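PDB 1PG6: hypothetical protein SpyM3_0169 from Streptococcus pyogenes, which is of unknown function but belongs to the AIM24 family of the cupin clan and binds calcium ions at two sites. Local coordinates for residues V26-E31 with G91-A96; L38-M43 with S79-Q84; E48-N53 with A85-D90; G109-R114 with A185-L190; R114-A119 with L147-T152. All coordinates share one frame; numbering follows the deposited sequence.

Contact 1: V26-E31 with G91-A96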
# COMPACT_ATOMS: atom_id res chain seq x y z
N VAL A 26 -2.83 -11.91 8.43
CA VAL A 26 -3.89 -11.14 9.05
C VAL A 26 -5.20 -11.88 8.80
O VAL A 26 -5.55 -12.17 7.66
CB VAL A 26 -3.98 -9.69 8.48
CG1 VAL A 26 -4.15 -9.71 6.98
CG2 VAL A 26 -5.13 -8.95 9.15
N GLU A 27 -5.88 -12.23 9.88
CA GLU A 27 -7.15 -12.93 9.80
C GLU A 27 -8.23 -11.86 9.87
O GLU A 27 -8.24 -11.03 10.78
CB GLU A 27 -7.31 -13.91 10.97
CG GLU A 27 -6.23 -14.97 11.07
CD GLU A 27 -6.44 -15.90 12.26
OE1 GLU A 27 -6.59 -15.39 13.39
OE2 GLU A 27 -6.45 -17.13 12.07
N ILE A 28 -9.14 -11.89 8.90
CA ILE A 28 -10.20 -10.90 8.82
C ILE A 28 -11.59 -11.51 8.91
O ILE A 28 -11.89 -12.49 8.23
CB ILE A 28 -10.10 -10.12 7.48
CG1 ILE A 28 -8.77 -9.36 7.42
CG2 ILE A 28 -11.27 -9.16 7.34
CD1 ILE A 28 -8.53 -8.67 6.10
N ASP A 29 -12.43 -10.93 9.76
CA ASP A 29 -13.81 -11.39 9.91
C ASP A 29 -14.72 -10.38 9.26
O ASP A 29 -14.67 -9.18 9.56
CB ASP A 29 -14.19 -11.54 11.39
CG ASP A 29 -13.55 -12.75 12.04
OD1 ASP A 29 -12.56 -12.58 12.78
OD2 ASP A 29 -14.04 -13.87 11.79
N LEU A 30 -15.56 -10.86 8.34
CA LEU A 30 -16.50 -10.00 7.63
C LEU A 30 -17.94 -10.36 7.97
O LEU A 30 -18.32 -11.52 7.93
CB LEU A 30 -16.30 -10.14 6.12
CG LEU A 30 -15.00 -9.62 5.50
CD1 LEU A 30 -15.01 -9.90 4.01
CD2 LEU A 30 -14.85 -8.14 5.77
N GLU A 31 -18.73 -9.34 8.30
CA GLU A 31 -20.13 -9.55 8.62
C GLU A 31 -20.89 -9.64 7.30
O GLU A 31 -20.32 -9.36 6.24
CB GLU A 31 -20.68 -8.38 9.44
CG GLU A 31 -20.42 -8.49 10.93
CD GLU A 31 -21.15 -7.42 11.72
OE1 GLU A 31 -20.70 -6.26 11.72
OE2 GLU A 31 -22.19 -7.74 12.34
N GLY A 91 -18.35 -14.25 7.35
CA GLY A 91 -17.27 -14.93 6.66
C GLY A 91 -15.89 -14.60 7.18
O GLY A 91 -15.71 -13.65 7.94
N LYS A 92 -14.90 -15.39 6.77
CA LYS A 92 -13.53 -15.19 7.20
C LYS A 92 -12.54 -15.34 6.05
O LYS A 92 -12.80 -16.05 5.08
CB LYS A 92 -13.17 -16.20 8.29
CG LYS A 92 -14.03 -16.15 9.53
CD LYS A 92 -13.60 -17.22 10.53
CE LYS A 92 -14.50 -17.24 11.76
NZ LYS A 92 -14.07 -18.28 12.73
N LEU A 93 -11.41 -14.65 6.16
CA LEU A 93 -10.38 -14.77 5.15
C LEU A 93 -9.06 -14.37 5.79
O LEU A 93 -9.05 -13.70 6.83
CB LEU A 93 -10.67 -13.88 3.93
CG LEU A 93 -10.56 -12.36 4.02
CD1 LEU A 93 -10.34 -11.79 2.62
CD2 LEU A 93 -11.81 -11.77 4.65
N ALA A 94 -7.97 -14.81 5.20
CA ALA A 94 -6.65 -14.50 5.73
C ALA A 94 -5.80 -13.97 4.59
O ALA A 94 -5.86 -14.49 3.48
CB ALA A 94 -6.01 -15.76 6.32
N LEU A 95 -5.04 -12.92 4.87
CA LEU A 95 -4.18 -12.30 3.87
C LEU A 95 -2.72 -12.36 4.28
O LEU A 95 -2.41 -12.41 5.47
CB LEU A 95 -4.53 -10.82 3.69
CG LEU A 95 -5.98 -10.44 3.39
CD1 LEU A 95 -6.08 -8.91 3.25
CD2 LEU A 95 -6.43 -11.14 2.13
N ALA A 96 -1.84 -12.35 3.29
CA ALA A 96 -0.41 -12.36 3.53
C ALA A 96 0.23 -11.29 2.66
O ALA A 96 -0.08 -11.19 1.47
CB ALA A 96 0.16 -13.73 3.18
O HOH W 1 -16.61 -14.16 10.75

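Contact 2: L38-M43 with S79-Q84. With CA (calcium ion), chain C.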
# COMPACT_ATOMS: atom_id res chain seq x y z
N LEU A 38 -8.23 -5.53 -1.20
CA LEU A 38 -6.98 -6.21 -0.85
C LEU A 38 -5.94 -6.22 -1.96
O LEU A 38 -6.26 -6.18 -3.15
CB LEU A 38 -7.26 -7.65 -0.42
CG LEU A 38 -8.03 -8.52 -1.41
CD1 LEU A 38 -7.32 -9.85 -1.64
CD2 LEU A 38 -9.43 -8.75 -0.86
N GLN A 39 -4.69 -6.27 -1.53
CA GLN A 39 -3.54 -6.33 -2.43
C GLN A 39 -3.74 -7.55 -3.32
O GLN A 39 -3.97 -8.66 -2.83
CB GLN A 39 -2.27 -6.49 -1.59
CG GLN A 39 -1.00 -6.77 -2.36
CD GLN A 39 0.16 -7.07 -1.42
OE1 GLN A 39 0.76 -6.15 -0.85
NE2 GLN A 39 0.46 -8.35 -1.24
N GLN A 40 -3.65 -7.36 -4.63
CA GLN A 40 -3.84 -8.48 -5.55
C GLN A 40 -2.94 -9.64 -5.16
O GLN A 40 -1.75 -9.46 -4.92
CB GLN A 40 -3.53 -8.06 -6.98
CG GLN A 40 -3.89 -9.14 -7.99
CD GLN A 40 -3.26 -8.92 -9.35
OE1 GLN A 40 -3.67 -9.53 -10.34
NE2 GLN A 40 -2.26 -8.05 -9.41
N GLY A 41 -3.53 -10.83 -5.08
CA GLY A 41 -2.78 -12.02 -4.74
C GLY A 41 -2.49 -12.24 -3.26
O GLY A 41 -1.88 -13.24 -2.92
N SER A 42 -2.94 -11.36 -2.38
CA SER A 42 -2.65 -11.52 -0.95
C SER A 42 -3.52 -12.54 -0.23
O SER A 42 -3.24 -12.90 0.92
CB SER A 42 -2.75 -10.16 -0.22
OG SER A 42 -4.07 -9.65 -0.25
N MSE A 43 -4.56 -13.04 -0.89
CA MSE A 43 -5.43 -14.03 -0.27
C MSE A 43 -4.70 -15.33 0.07
O MSE A 43 -3.95 -15.84 -0.74
CB MSE A 43 -6.59 -14.34 -1.22
CG MSE A 43 -7.57 -15.35 -0.66
SE MSE A 43 -8.61 -14.59 0.75
CE MSE A 43 -9.92 -13.73 -0.39
N SER A 79 -7.04 1.03 -9.00
CA SER A 79 -5.87 0.21 -9.30
C SER A 79 -6.27 -1.18 -9.77
O SER A 79 -7.19 -1.80 -9.23
CB SER A 79 -4.98 0.08 -8.05
OG SER A 79 -3.88 -0.77 -8.30
N MSE A 80 -5.56 -1.67 -10.78
CA MSE A 80 -5.82 -3.00 -11.32
C MSE A 80 -5.20 -4.06 -10.42
O MSE A 80 -5.46 -5.25 -10.58
CB MSE A 80 -5.25 -3.12 -12.73
CG MSE A 80 -6.01 -2.35 -13.79
SE MSE A 80 -7.76 -3.11 -14.10
CE MSE A 80 -8.75 -2.13 -12.77
N PHE A 81 -4.38 -3.62 -9.47
CA PHE A 81 -3.71 -4.55 -8.56
C PHE A 81 -4.38 -4.62 -7.19
O PHE A 81 -3.76 -5.03 -6.20
CB PHE A 81 -2.24 -4.17 -8.42
CG PHE A 81 -1.55 -4.00 -9.75
CD1 PHE A 81 -1.50 -2.75 -10.36
CD2 PHE A 81 -1.01 -5.09 -10.41
CE1 PHE A 81 -0.91 -2.60 -11.62
CE2 PHE A 81 -0.42 -4.95 -11.66
CZ PHE A 81 -0.38 -3.70 -12.27
N ILE A 82 -5.64 -4.20 -7.15
CA ILE A 82 -6.42 -4.24 -5.93
C ILE A 82 -7.72 -4.97 -6.22
O ILE A 82 -8.44 -4.63 -7.16
CB ILE A 82 -6.74 -2.83 -5.40
CG1 ILE A 82 -5.45 -2.11 -5.01
CG2 ILE A 82 -7.68 -2.92 -4.21
CD1 ILE A 82 -5.65 -0.70 -4.48
N THR A 83 -8.01 -6.00 -5.44
CA THR A 83 -9.23 -6.78 -5.61
C THR A 83 -10.13 -6.55 -4.41
O THR A 83 -9.73 -5.92 -3.43
CB THR A 83 -8.92 -8.28 -5.76
OG1 THR A 83 -8.20 -8.74 -4.61
CG2 THR A 83 -8.08 -8.53 -7.00
N GLN A 84 -11.36 -7.06 -4.48
CA GLN A 84 -12.28 -6.88 -3.37
C GLN A 84 -12.97 -8.17 -3.00
O GLN A 84 -13.44 -8.91 -3.87
CB GLN A 84 -13.30 -5.79 -3.71
CG GLN A 84 -14.15 -5.35 -2.53
CD GLN A 84 -14.77 -3.97 -2.74
OE1 GLN A 84 -15.50 -3.74 -3.70
NE2 GLN A 84 -14.49 -3.05 -1.82
CA CA C . -2.47 -15.65 -2.71
O HOH W 2 -1.36 -15.81 -4.98

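Contact 3: E48-N53 with A85-D90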
# COMPACT_ATOMS: atom_id res chain seq x y z
N GLU A 48 -16.21 -20.37 2.33
CA GLU A 48 -17.02 -20.53 1.12
C GLU A 48 -17.93 -19.34 0.80
O GLU A 48 -18.10 -18.99 -0.37
CB GLU A 48 -17.87 -21.80 1.22
CG GLU A 48 -18.65 -22.14 -0.04
CD GLU A 48 -17.75 -22.47 -1.22
OE1 GLU A 48 -17.03 -21.56 -1.69
OE2 GLU A 48 -17.76 -23.63 -1.67
N ASN A 49 -18.51 -18.72 1.83
CA ASN A 49 -19.41 -17.60 1.61
C ASN A 49 -18.70 -16.28 1.29
O ASN A 49 -19.33 -15.23 1.23
CB ASN A 49 -20.32 -17.40 2.83
CG ASN A 49 -19.54 -17.22 4.12
OD1 ASN A 49 -20.13 -17.08 5.20
ND2 ASN A 49 -18.22 -17.23 4.03
N VAL A 50 -17.39 -16.35 1.07
CA VAL A 50 -16.61 -15.16 0.73
C VAL A 50 -16.19 -15.25 -0.73
O VAL A 50 -15.52 -16.20 -1.14
CB VAL A 50 -15.35 -15.03 1.61
CG1 VAL A 50 -14.51 -13.86 1.13
CG2 VAL A 50 -15.75 -14.83 3.06
N THR A 51 -16.60 -14.26 -1.52
CA THR A 51 -16.27 -14.24 -2.94
C THR A 51 -15.27 -13.14 -3.28
O THR A 51 -15.35 -12.02 -2.76
CB THR A 51 -17.54 -14.03 -3.80
OG1 THR A 51 -17.17 -13.93 -5.18
CG2 THR A 51 -18.26 -12.77 -3.38
N LEU A 52 -14.33 -13.46 -4.16
CA LEU A 52 -13.31 -12.51 -4.59
C LEU A 52 -13.68 -11.94 -5.95
O LEU A 52 -13.79 -12.67 -6.94
CB LEU A 52 -11.95 -13.21 -4.68
CG LEU A 52 -10.75 -12.36 -5.10
CD1 LEU A 52 -10.52 -11.25 -4.07
CD2 LEU A 52 -9.52 -13.24 -5.22
N ASN A 53 -13.87 -10.62 -6.01
CA ASN A 53 -14.22 -9.96 -7.25
C ASN A 53 -13.10 -9.04 -7.75
O ASN A 53 -12.41 -8.40 -6.96
CB ASN A 53 -15.50 -9.14 -7.07
CG ASN A 53 -15.95 -8.45 -8.34
OD1 ASN A 53 -16.19 -9.11 -9.36
ND2 ASN A 53 -16.06 -7.13 -8.30
N ALA A 85 -13.02 -8.45 -1.70
CA ALA A 85 -13.66 -9.65 -1.20
C ALA A 85 -15.00 -9.27 -0.57
O ALA A 85 -15.07 -8.33 0.21
CB ALA A 85 -12.76 -10.32 -0.16
N MSE A 86 -16.05 -10.00 -0.94
CA MSE A 86 -17.39 -9.76 -0.40
C MSE A 86 -17.87 -10.97 0.39
O MSE A 86 -17.59 -12.11 0.02
CB MSE A 86 -18.38 -9.46 -1.53
CG MSE A 86 -18.33 -8.04 -2.05
SE MSE A 86 -16.79 -7.64 -3.13
CE MSE A 86 -17.64 -7.61 -4.86
N SER A 87 -18.60 -10.71 1.46
CA SER A 87 -19.11 -11.78 2.31
C SER A 87 -20.63 -11.87 2.31
O SER A 87 -21.33 -10.86 2.42
CB SER A 87 -18.61 -11.59 3.74
OG SER A 87 -18.98 -12.68 4.57
N ASN A 88 -21.13 -13.10 2.18
CA ASN A 88 -22.56 -13.37 2.20
C ASN A 88 -22.80 -14.10 3.51
O ASN A 88 -22.72 -15.33 3.58
CB ASN A 88 -22.94 -14.27 1.01
CG ASN A 88 -24.44 -14.36 0.79
OD1 ASN A 88 -24.89 -14.88 -0.23
ND2 ASN A 88 -25.21 -13.86 1.74
N GLY A 89 -23.07 -13.34 4.56
CA GLY A 89 -23.26 -13.90 5.88
C GLY A 89 -21.95 -13.68 6.62
O GLY A 89 -21.12 -12.90 6.14
N ASP A 90 -21.75 -14.33 7.76
CA ASP A 90 -20.50 -14.15 8.49
C ASP A 90 -19.40 -14.94 7.78
O ASP A 90 -19.50 -16.16 7.63
CB ASP A 90 -20.63 -14.63 9.94
CG ASP A 90 -21.53 -13.73 10.77
OD1 ASP A 90 -21.29 -12.51 10.79
OD2 ASP A 90 -22.47 -14.26 11.40

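Contact 4: G109-R114 with A185-L190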
# COMPACT_ATOMS: atom_id res chain seq x y z
N GLY A 109 -10.32 8.44 9.31
CA GLY A 109 -11.40 9.33 9.70
C GLY A 109 -10.85 10.74 9.75
O GLY A 109 -10.69 11.37 8.71
N GLU A 110 -10.57 11.22 10.95
CA GLU A 110 -10.02 12.55 11.13
C GLU A 110 -8.63 12.53 10.51
O GLU A 110 -8.09 13.57 10.12
CB GLU A 110 -9.91 12.90 12.62
CG GLU A 110 -11.22 12.83 13.39
CD GLU A 110 -11.10 13.41 14.79
OE1 GLU A 110 -12.05 13.26 15.59
OE2 GLU A 110 -10.05 14.01 15.09
N LYS A 111 -8.05 11.34 10.43
CA LYS A 111 -6.73 11.18 9.83
C LYS A 111 -6.83 10.28 8.60
O LYS A 111 -7.62 9.34 8.56
CB LYS A 111 -5.77 10.57 10.86
CG LYS A 111 -5.51 11.46 12.07
CD LYS A 111 -4.58 10.81 13.08
CE LYS A 111 -3.16 10.65 12.54
NZ LYS A 111 -2.43 11.94 12.43
N GLN A 112 -6.03 10.61 7.59
CA GLN A 112 -5.98 9.85 6.36
C GLN A 112 -4.52 9.69 6.02
O GLN A 112 -3.67 10.36 6.60
CB GLN A 112 -6.71 10.57 5.22
CG GLN A 112 -8.21 10.75 5.42
CD GLN A 112 -8.95 9.43 5.59
OE1 GLN A 112 -8.60 8.42 4.99
NE2 GLN A 112 -10.00 9.45 6.41
N TYR A 113 -4.22 8.81 5.07
CA TYR A 113 -2.83 8.56 4.70
C TYR A 113 -2.61 8.39 3.21
O TYR A 113 -3.54 8.12 2.45
CB TYR A 113 -2.32 7.30 5.40
CG TYR A 113 -2.42 7.33 6.91
CD1 TYR A 113 -3.61 7.02 7.57
CD2 TYR A 113 -1.33 7.74 7.68
CE1 TYR A 113 -3.71 7.12 8.96
CE2 TYR A 113 -1.42 7.84 9.06
CZ TYR A 113 -2.61 7.54 9.69
OH TYR A 113 -2.70 7.68 11.06
N ARG A 114 -1.34 8.53 2.81
CA ARG A 114 -0.91 8.33 1.45
C ARG A 114 0.07 7.16 1.58
O ARG A 114 0.74 7.02 2.61
CB ARG A 114 -0.20 9.57 0.89
CG ARG A 114 -1.06 10.83 0.87
CD ARG A 114 -0.38 11.94 0.07
NE ARG A 114 -0.93 13.28 0.35
CZ ARG A 114 -2.03 13.77 -0.20
NH1 ARG A 114 -2.75 13.06 -1.06
NH2 ARG A 114 -2.43 15.00 0.12
N ALA A 185 4.10 4.72 4.37
CA ALA A 185 2.88 5.51 4.33
C ALA A 185 3.08 6.75 5.19
O ALA A 185 3.93 6.77 6.07
CB ALA A 185 1.72 4.68 4.86
N TRP A 186 2.28 7.78 4.94
CA TRP A 186 2.42 9.00 5.73
C TRP A 186 1.12 9.79 5.79
O TRP A 186 0.23 9.60 4.96
CB TRP A 186 3.56 9.86 5.16
CG TRP A 186 3.31 10.40 3.77
CD1 TRP A 186 2.81 11.63 3.45
CD2 TRP A 186 3.56 9.73 2.53
NE1 TRP A 186 2.73 11.77 2.09
CE2 TRP A 186 3.18 10.62 1.50
CE3 TRP A 186 4.07 8.47 2.18
CZ2 TRP A 186 3.30 10.29 0.14
CZ3 TRP A 186 4.18 8.14 0.83
CH2 TRP A 186 3.79 9.05 -0.17
N SER A 187 1.01 10.66 6.78
CA SER A 187 -0.20 11.47 6.96
C SER A 187 -0.53 12.31 5.74
O SER A 187 0.34 12.95 5.14
CB SER A 187 -0.03 12.39 8.17
OG SER A 187 0.06 11.64 9.38
N ARG A 188 -1.81 12.30 5.36
CA ARG A 188 -2.25 13.06 4.20
C ARG A 188 -2.11 14.56 4.48
O ARG A 188 -1.93 15.35 3.56
CB ARG A 188 -3.71 12.74 3.89
CG ARG A 188 -4.18 13.32 2.57
CD ARG A 188 -5.64 13.05 2.37
NE ARG A 188 -6.45 13.76 3.35
CZ ARG A 188 -7.77 13.65 3.44
NH1 ARG A 188 -8.43 12.86 2.60
NH2 ARG A 188 -8.43 14.33 4.37
N GLU A 189 -2.18 14.91 5.75
CA GLU A 189 -2.07 16.29 6.21
C GLU A 189 -0.68 16.90 5.97
O GLU A 189 -0.51 18.12 5.96
CB GLU A 189 -2.45 16.33 7.69
CG GLU A 189 -1.90 15.13 8.49
CD GLU A 189 -2.97 14.17 9.03
OE1 GLU A 189 -3.76 13.58 8.24
OE2 GLU A 189 -3.02 14.00 10.28
N LEU A 190 0.33 16.05 5.78
CA LEU A 190 1.69 16.52 5.54
C LEU A 190 1.89 16.99 4.10
O LEU A 190 1.16 16.59 3.20
CB LEU A 190 2.70 15.39 5.82
CG LEU A 190 3.05 15.02 7.26
CD1 LEU A 190 3.73 13.66 7.31
CD2 LEU A 190 3.95 16.09 7.85
O HOH W 3 -5.53 15.26 10.59
O HOH W 4 -2.65 11.05 9.44
O HOH W 5 0.79 13.88 2.51
O HOH W 6 -0.42 16.96 0.85

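Contact 5: R114-A119 with L147-T152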
# COMPACT_ATOMS: atom_id res chain seq x y z
N ARG A 114 -1.34 8.53 2.81
CA ARG A 114 -0.91 8.33 1.45
C ARG A 114 0.07 7.16 1.58
O ARG A 114 0.74 7.02 2.61
CB ARG A 114 -0.20 9.57 0.89
CG ARG A 114 -1.06 10.83 0.87
CD ARG A 114 -0.38 11.94 0.07
NE ARG A 114 -0.93 13.28 0.35
CZ ARG A 114 -2.03 13.77 -0.20
NH1 ARG A 114 -2.75 13.06 -1.06
NH2 ARG A 114 -2.43 15.00 0.12
N LEU A 115 0.14 6.32 0.55
CA LEU A 115 1.04 5.17 0.58
C LEU A 115 1.73 4.96 -0.74
O LEU A 115 1.17 5.23 -1.81
CB LEU A 115 0.27 3.88 0.90
CG LEU A 115 -0.77 3.85 2.01
CD1 LEU A 115 -2.05 4.48 1.52
CD2 LEU A 115 -1.02 2.39 2.40
N ASN A 116 2.96 4.47 -0.67
CA ASN A 116 3.74 4.16 -1.86
C ASN A 116 3.29 2.83 -2.44
O ASN A 116 2.62 2.06 -1.77
CB ASN A 116 5.22 4.05 -1.50
CG ASN A 116 5.94 5.36 -1.64
OD1 ASN A 116 6.74 5.74 -0.78
ND2 ASN A 116 5.66 6.07 -2.72
N ASP A 117 3.70 2.58 -3.68
CA ASP A 117 3.39 1.33 -4.36
C ASP A 117 3.97 0.16 -3.59
O ASP A 117 5.14 0.17 -3.20
CB ASP A 117 3.97 1.30 -5.77
CG ASP A 117 3.10 2.01 -6.78
OD1 ASP A 117 1.87 1.83 -6.75
OD2 ASP A 117 3.67 2.74 -7.63
N GLY A 118 3.13 -0.84 -3.38
CA GLY A 118 3.56 -2.03 -2.68
C GLY A 118 3.28 -1.97 -1.19
O GLY A 118 3.33 -3.00 -0.53
N ALA A 119 2.98 -0.79 -0.66
CA ALA A 119 2.72 -0.69 0.78
C ALA A 119 1.28 -1.04 1.17
O ALA A 119 1.00 -1.28 2.34
CB ALA A 119 3.06 0.72 1.28
N LEU A 147 5.31 5.89 -11.24
CA LEU A 147 5.33 5.89 -9.78
C LEU A 147 3.98 6.41 -9.29
O LEU A 147 3.62 7.56 -9.55
CB LEU A 147 6.45 6.80 -9.27
CG LEU A 147 6.97 6.56 -7.85
CD1 LEU A 147 7.62 5.19 -7.78
CD2 LEU A 147 7.97 7.64 -7.48
N PHE A 148 3.23 5.58 -8.58
CA PHE A 148 1.92 5.99 -8.09
C PHE A 148 1.81 6.04 -6.57
O PHE A 148 2.40 5.23 -5.86
CB PHE A 148 0.83 5.05 -8.62
CG PHE A 148 0.50 5.26 -10.07
CD1 PHE A 148 1.42 4.97 -11.07
CD2 PHE A 148 -0.75 5.76 -10.44
CE1 PHE A 148 1.12 5.16 -12.41
CE2 PHE A 148 -1.07 5.96 -11.78
CZ PHE A 148 -0.13 5.66 -12.77
N VAL A 149 1.04 7.01 -6.09
CA VAL A 149 0.80 7.17 -4.66
C VAL A 149 -0.69 7.02 -4.40
O VAL A 149 -1.51 7.58 -5.13
CB VAL A 149 1.25 8.56 -4.15
CG1 VAL A 149 0.80 8.75 -2.71
CG2 VAL A 149 2.77 8.67 -4.24
N MSE A 150 -1.03 6.25 -3.37
CA MSE A 150 -2.41 6.01 -3.00
C MSE A 150 -2.80 6.90 -1.83
O MSE A 150 -2.03 7.06 -0.89
CB MSE A 150 -2.60 4.54 -2.59
CG MSE A 150 -3.98 4.19 -2.07
SE MSE A 150 -4.06 2.38 -1.40
CE MSE A 150 -3.43 1.47 -2.96
N THR A 151 -3.99 7.49 -1.90
CA THR A 151 -4.48 8.34 -0.82
C THR A 151 -5.84 7.82 -0.37
O THR A 151 -6.71 7.56 -1.20
CB THR A 151 -4.60 9.81 -1.26
OG1 THR A 151 -3.30 10.35 -1.52
CG2 THR A 151 -5.27 10.64 -0.17
N THR A 152 -6.01 7.68 0.94
CA THR A 152 -7.25 7.17 1.51
C THR A 152 -8.27 8.27 1.82
O THR A 152 -7.93 9.45 1.88
CB THR A 152 -7.00 6.41 2.83
OG1 THR A 152 -6.52 7.32 3.82
CG2 THR A 152 -5.96 5.31 2.62
O HOH W 7 5.02 4.67 -4.92

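Contact 1: V26-E31 with G91-A96
Val-26 to Leu-30 runs antiparallel to Gly-91 to Leu-95, the strand axes 4.7 Å apart at their closest, and the hydrogen-bonded pairs Val-26 with Leu-95, Ile-28 with Leu-93 and Leu-30 with Gly-91 close six backbone bonds. On the buried face the leucines and isoleucine interlock. Leu-93 holds its CG between the backbone N and the carbonyl carbon (chi1 71°), and its CD2 branch packs against two neighbours, 3.7 Å from Ile-28 CB and 3.8 Å from Leu-30 CD1. Ile-28 reaches the next side chain on this face, CD1 resting 3.8 Å from Leu-95 CD1. Val-26 and Leu-95 lie side by side, with Val-26 CG1 pressed to within 3.5 Å of Leu-95 CB. On the opposite face the extended chain of Lys-92 runs alongside Asp-29, whose OD2 lies 3.2 Å from Lys-92 CG. The ammonium stays beyond salt-bridge range, with Lys-92 NZ 4.5 Å from Asp-29 OD2. A water donates to both Asp-29 OD2 and Gly-91 O. Strands 14-17 and 43-46 flank the pair within the same sheet. The chemistry is thus split by face: branched carbons seal one side, while the other offers a hydrated carboxylate whose attraction to the lysine is probably only loose.

Contact 2: L38-M43 with S79-Q84
Leu-38 and Thr-83 form a hydrogen-bonded antiparallel pair where strands 35-39 and 82-87 of a six-stranded sheet meet, just before the first strand turns into a calcium site. Leu-38 N donates to Thr-83 O at 2.7 Å, and Thr-83 N returns the bond to Leu-38 O. Above this rung the side chains make a close polar-apolar contact, Thr-83 OG1 lying 3.2 Å from Leu-38 CG and nearly as close to CD1. Two residues on, Gln-40 N still reaches Phe-81 O at 2.8 Å, but it comes from above the carbonyl plane, 41° out of it, as the ladder ends. With CG anti to the backbone N (chi1 -172°) and the chain extended, Gln-40 brings its amide to the edge of the Phe-81 ring, Gln-40 NE2 3.4 Å from Phe-81 CD2, the two planes 58° apart. Phe-81 itself belongs to a type I turn, in which Ser-79 OG accepts from Phe-81 N as an ST turn. In the other segment, Gln-39 O is gripped twice, by the backbone N and the hydroxyl of Ser-42, which fixes the type II turn of residues 39 to 42. Gly-41 O, within the turn, and Met-43 O, just after it, each bind the calcium ion at 2.5 Å, joined by a water. The site is a main-chain one: a type II turn with glycine in its third position gives one carbonyl oxygen and the start of strand 43-46 the other.

Contact 3: E48-N53 with A85-D90
Thr-51 and Met-86, a selenomethionine, face one another across a hydrogen-bonded antiparallel pair, and their side chains slant past each other on the same side of the sheet. Thr-51 turns its methyl toward Met-86: with OG1 anti to the backbone N (chi1 177°), CG2 falls between N and the carbonyl carbon, 3.8 Å from Met-86 CB and 3.5 Å from Met-86 O. The selenomethionine chain is bent at both chi2 and chi3 and folds along the strand toward Asn-53. Its terminal CE ends 3.4 Å from Asn-53 CB, with the amide nitrogen ND2 slightly farther off. The backbones beneath are joined by matching bonds, Thr-51 N to Met-86 O and Met-86 N to Thr-51 O, each 2.8 Å.

On the reverse face the contacts are smaller. Val-50 directs CG1 to the methyl of Ala-85, 4.2 Å from its CB, while its other methyl, CG2, lies near the hydroxyl of Ser-87. Ala-85 also packs on Val-36 and Leu-38 of the neighbouring strand; Val-50, Ala-85 and Ser-87 are buried here, while Leu-52, nearer the strand end, is exposed. Past the regular ladder, Asn-88 N donates to Asn-49 O, and Asn-49 CB approaches Asn-88 O at 3.3 Å. Ser-87 OG turns away from the pair to donate to Gly-89 O at 2.7 Å, bracing the bend that leads to strand 91-95.

Strand 50-53 is outermost in its sheet within this chain. Three backbone hydrogen bonds join the two segments, and a further one, Asn-53 to Gln-84, continues the ladder, with a bent selenomethionine over one face and mainly Val-50 and Ala-85, with the Ser-87 hydroxyl, on the other.

Contact 4: G109-R114 with A185-L190
Arg-114 and Trp-186 form a hydrogen-bonded antiparallel pair between strands 113-116 and 183-187, central neighbours in a six-stranded antiparallel sheet. From this rung the arginine starts over the indole and runs past its NE1 edge. Its CB sits over one face of the ring, 3.9 Å from the centroid of the six-membered ring, a CH-pi contact. CG passes between Trp-186 NE1 and Arg-188 CA, at about van der Waals distance from each. CD follows, 3.7 Å from Trp-186 NE1. NE donates to a water, at the guanidinium edge and in its plane, that also takes a weak bond from Trp-186 NE1. NH2 holds a second water, which donates to Leu-190 O, and NH1 turns to Thr-151 of the adjacent strand. Arg-188 CG lies over the centre of the guanidinium face, 3.5 Å from Arg-114 CZ.

Arg-188 is in turn packed on by Gln-112, whose CG sits over the middle of its guanidinium, 3.5 Å from Arg-188 CZ, while the Gln-112 amide is held by Thr-152 and Gly-154. Farther out, Lys-111 is pinned between two carboxylates, those of Glu-219 and Glu-189. Its chain bends at chi3 and chi4 (67° and 72°), bringing NZ 3.0 Å from Glu-189 OE2, which the ammonium meets from above the carboxylate plane.

Contact 5: R114-A119 with L147-T152
Thr-151 holds OG1 anti to its carbonyl carbon (chi1 -67°), which lays it alongside Arg-114, and this OG1 takes a bond of 2.8 Å from Arg-114 NH1, bent at the hydrogen and somewhat out of the guanidinium plane. The same hydroxyl oxygen touches the arginine chain lower down, 3.3 Å from Arg-114 CG. Next to it Val-149 CG1 rests 3.8 Å from Arg-114 CB, and strand 191-195 packs on the same side through Tyr-192. These residues belong to strands 113-116 and 148-153, antiparallel neighbours in a six-stranded sheet, and Met-150 N donates to Leu-115 O in the ladder between them. On the sheet's other face Leu-115 sends CD1 across to the selenomethionine Met-150, 4.1 Å from both CG and SE, with the Thr-152 methyl equally near. Beyond the ladder the chain enters a type II turn from Asn-116 to Ala-119, with Gly-118 in its third position. There Asp-117, its CG also anti to the carbonyl carbon (chi1 -83°), turns OD2 to accept from Phe-148 N at 3.0 Å, on the syn side but 34° out of the carboxylate plane. A water takes over where the strands part, accepting from Asp-117 N and donating to Phe-148 O, each at 2.8 Å.

In the fold
From the N terminus, contact 1 joins 26-31 to 91-96 and closes a loop that holds contacts 2 and 3. Those two cross: 38-43 and 48-53 are followed in the same order by 79-84 and 85-90, and strand 82-87 lies between strands 35-39 and 50-53 in one six-stranded sheet, while contact 1 lies in a four-stranded one. Ser-42 and Ala-96 link contacts 2 and 1. Contact 4 opens after contact 1 has closed, and contact 5 nests inside it; they share Arg-114 and build three adjacent strands of the second six-stranded sheet. One place where the two halves touch is Ile-82 of contact 2 on Met-150 of contact 5.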